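Local coordinates for glycosyl hydrolase family 2, TIM barrel domain protein (PDB 6DXU) that probably hydrolyses beta-glucuronides, as a family 2 glycoside hydrolase (beta-glucuronidase) of a human gut bacterium, at residues 316-326 / 579-587. Numbering follows the deposited sequence.
Sequences GPFFLNGKRLL and QETMPWLTG
The guanidinium of R324 is sandwiched between the carbonyl oxygen of P583, over one face, and CB of L326, over the opposite one. Its NH2 donates a nearly straight hydrogen bond (2.8 Å) to L585 O, in the carbonyl plane and on a lone pair. It also donates a weak one to M582 O at 3.2 Å. With CG anti to the backbone N (chi1 -171°) and the chain bent at chi2, the group reaches the turn M582 to L585, whose carbonyls suit a flat, multiply donating arginine. One water links R324 NE and F318 N to L585 O and L325 O; another joins NH1 to Q579 O. A leucine in place of R324 would probably leave L585 O without its direct donor and the loop turn less firmly held. Beside these polar groups, L326 sets CD1 3.9 Å from L585 CD2 and also against CA of G587, a glycine whose backbone angles would drive a CB into the carbonyl oxygen of T586. P317, with no N-H to offer, lays its ring along the backbone oxygens of 583-585, CB lying 3.6 Å from L585 O. T586 presses CG2 to 3.4 Å from G316 O, while its OG1 is hydrogen-bonded to F510 O. Backbone bonding of T586 to L327 carries the contact into the parallel pairing of strands 323-331 and 587-589, the first and last strands that close a TIM barrel, here with the hairpin turning at L320-K323, built on a type I' turn, at the barrel's N-terminal end.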
# COMPACT_ATOMS: atom_id res chain seq x y z
N GLY D 316 22.20 -7.87 -48.26
CA GLY D 316 23.60 -8.09 -48.52
C GLY D 316 24.39 -8.35 -47.25
O GLY D 316 23.83 -8.59 -46.18
N PRO D 317 25.72 -8.29 -47.36
CA PRO D 317 26.58 -8.67 -46.23
C PRO D 317 26.91 -7.52 -45.31
O PRO D 317 26.28 -6.45 -45.35
CB PRO D 317 27.83 -9.21 -46.93
CG PRO D 317 27.92 -8.39 -48.20
CD PRO D 317 26.49 -8.04 -48.59
N PHE D 318 27.93 -7.72 -44.49
CA PHE D 318 28.32 -6.79 -43.45
C PHE D 318 29.68 -6.21 -43.77
O PHE D 318 30.58 -6.93 -44.22
CB PHE D 318 28.34 -7.49 -42.09
CG PHE D 318 28.91 -6.66 -40.98
CD1 PHE D 318 28.14 -5.68 -40.36
CD2 PHE D 318 30.21 -6.87 -40.54
CE1 PHE D 318 28.66 -4.91 -39.34
CE2 PHE D 318 30.74 -6.10 -39.53
CZ PHE D 318 29.96 -5.12 -38.91
N PHE D 319 29.83 -4.90 -43.55
CA PHE D 319 31.06 -4.18 -43.86
C PHE D 319 31.61 -3.53 -42.60
O PHE D 319 30.89 -2.82 -41.90
CB PHE D 319 30.84 -3.10 -44.92
CG PHE D 319 30.75 -3.65 -46.32
CD1 PHE D 319 31.76 -3.41 -47.23
CD2 PHE D 319 29.67 -4.41 -46.72
CE1 PHE D 319 31.69 -3.91 -48.51
CE2 PHE D 319 29.60 -4.92 -48.00
CZ PHE D 319 30.61 -4.67 -48.89
N LEU D 320 32.89 -3.77 -42.33
CA LEU D 320 33.62 -3.12 -41.25
C LEU D 320 34.69 -2.24 -41.89
O LEU D 320 35.52 -2.74 -42.65
CB LEU D 320 34.26 -4.15 -40.31
CG LEU D 320 35.09 -3.55 -39.18
CD1 LEU D 320 34.20 -2.73 -38.25
CD2 LEU D 320 35.83 -4.63 -38.41
N ASN D 321 34.64 -0.94 -41.60
CA ASN D 321 35.63 0.01 -42.11
C ASN D 321 35.74 -0.05 -43.63
O ASN D 321 36.83 -0.03 -44.20
CB ASN D 321 36.99 -0.23 -41.44
CG ASN D 321 36.96 0.10 -39.96
OD1 ASN D 321 36.23 0.99 -39.53
ND2 ASN D 321 37.77 -0.60 -39.17
N GLY D 322 34.59 -0.16 -44.29
CA GLY D 322 34.49 -0.12 -45.74
C GLY D 322 34.86 -1.40 -46.47
O GLY D 322 34.94 -1.38 -47.70
N LYS D 323 35.06 -2.51 -45.77
CA LYS D 323 35.38 -3.78 -46.43
C LYS D 323 34.50 -4.90 -45.90
O LYS D 323 34.21 -4.95 -44.70
CB LYS D 323 36.85 -4.13 -46.24
CG LYS D 323 37.78 -3.00 -46.68
CD LYS D 323 39.22 -3.28 -46.29
CE LYS D 323 40.13 -2.11 -46.64
NZ LYS D 323 41.55 -2.56 -46.71
N ARG D 324 34.07 -5.79 -46.80
CA ARG D 324 33.21 -6.89 -46.41
C ARG D 324 33.90 -7.76 -45.37
O ARG D 324 35.07 -8.13 -45.53
CB ARG D 324 32.82 -7.73 -47.63
CG ARG D 324 31.75 -8.77 -47.34
CD ARG D 324 32.30 -10.17 -47.04
NE ARG D 324 31.20 -11.10 -46.73
CZ ARG D 324 31.15 -12.37 -47.12
NH1 ARG D 324 32.14 -12.90 -47.84
NH2 ARG D 324 30.11 -13.12 -46.79
N LEU D 325 33.18 -8.07 -44.29
CA LEU D 325 33.67 -8.92 -43.22
C LEU D 325 32.63 -9.99 -42.92
O LEU D 325 31.52 -9.67 -42.50
CB LEU D 325 34.00 -8.11 -41.96
CG LEU D 325 34.46 -8.94 -40.76
CD1 LEU D 325 35.84 -9.57 -40.99
CD2 LEU D 325 34.48 -8.06 -39.52
N LEU D 326 32.98 -11.25 -43.17
CA LEU D 326 32.11 -12.35 -42.78
C LEU D 326 32.19 -12.53 -41.27
O LEU D 326 33.27 -12.77 -40.73
CB LEU D 326 32.52 -13.64 -43.49
CG LEU D 326 31.71 -14.89 -43.13
CD1 LEU D 326 30.27 -14.72 -43.55
CD2 LEU D 326 32.31 -16.12 -43.81
N GLN D 579 30.01 -21.54 -46.16
CA GLN D 579 30.09 -20.10 -45.98
C GLN D 579 31.14 -19.46 -46.89
O GLN D 579 31.02 -18.27 -47.21
CB GLN D 579 30.35 -19.76 -44.52
CG GLN D 579 29.15 -20.08 -43.63
CD GLN D 579 29.39 -19.80 -42.16
OE1 GLN D 579 30.44 -19.29 -41.76
NE2 GLN D 579 28.40 -20.14 -41.34
N GLU D 580 32.14 -20.21 -47.32
CA GLU D 580 33.11 -19.64 -48.26
C GLU D 580 32.50 -19.33 -49.62
O GLU D 580 33.13 -18.61 -50.41
CB GLU D 580 34.31 -20.57 -48.40
CG GLU D 580 35.10 -20.72 -47.10
CD GLU D 580 36.38 -21.52 -47.25
OE1 GLU D 580 36.70 -21.92 -48.38
OE2 GLU D 580 37.07 -21.72 -46.24
N THR D 581 31.30 -19.82 -49.91
CA THR D 581 30.65 -19.61 -51.21
C THR D 581 29.37 -18.80 -51.09
O THR D 581 28.50 -18.88 -51.97
CB THR D 581 30.37 -20.96 -51.89
OG1 THR D 581 29.33 -21.65 -51.18
CG2 THR D 581 31.63 -21.81 -51.92
N MET D 582 29.21 -18.03 -50.01
CA MET D 582 28.00 -17.26 -49.75
C MET D 582 28.42 -15.80 -49.58
O MET D 582 28.48 -15.28 -48.45
CB MET D 582 27.27 -17.79 -48.51
CG MET D 582 26.78 -19.22 -48.69
SD MET D 582 26.40 -20.12 -47.16
CE MET D 582 24.84 -19.38 -46.66
N PRO D 583 28.73 -15.11 -50.68
CA PRO D 583 29.31 -13.77 -50.55
C PRO D 583 28.33 -12.73 -50.03
O PRO D 583 28.78 -11.68 -49.54
CB PRO D 583 29.78 -13.45 -51.99
CG PRO D 583 28.87 -14.25 -52.86
CD PRO D 583 28.55 -15.52 -52.09
N TRP D 584 27.03 -12.99 -50.10
CA TRP D 584 25.98 -12.09 -49.62
C TRP D 584 25.74 -12.19 -48.12
O TRP D 584 24.95 -11.41 -47.58
CB TRP D 584 24.67 -12.41 -50.35
CG TRP D 584 24.40 -13.89 -50.32
CD1 TRP D 584 24.75 -14.80 -51.27
CD2 TRP D 584 23.80 -14.63 -49.25
NE1 TRP D 584 24.37 -16.06 -50.87
CE2 TRP D 584 23.78 -15.98 -49.64
CE3 TRP D 584 23.24 -14.27 -48.02
CZ2 TRP D 584 23.25 -16.99 -48.83
CZ3 TRP D 584 22.70 -15.28 -47.21
CH2 TRP D 584 22.71 -16.62 -47.62
N LEU D 585 26.40 -13.13 -47.45
CA LEU D 585 26.08 -13.48 -46.07
C LEU D 585 26.76 -12.51 -45.10
O LEU D 585 27.97 -12.31 -45.15
CB LEU D 585 26.53 -14.91 -45.77
CG LEU D 585 26.38 -15.40 -44.34
CD1 LEU D 585 24.90 -15.46 -43.93
CD2 LEU D 585 27.05 -16.77 -44.21
N THR D 586 25.96 -11.90 -44.22
CA THR D 586 26.54 -11.12 -43.14
C THR D 586 27.45 -12.00 -42.29
O THR D 586 28.62 -11.68 -42.07
CB THR D 586 25.45 -10.50 -42.27
OG1 THR D 586 24.54 -11.54 -41.86
CG2 THR D 586 24.70 -9.37 -43.03
N GLY D 587 26.92 -13.13 -41.84
CA GLY D 587 27.68 -14.06 -41.03
C GLY D 587 26.75 -14.92 -40.20
O GLY D 587 25.53 -14.89 -40.37
O HOH W 1 29.65 -10.11 -44.42
O HOH W 2 31.72 -15.82 -48.31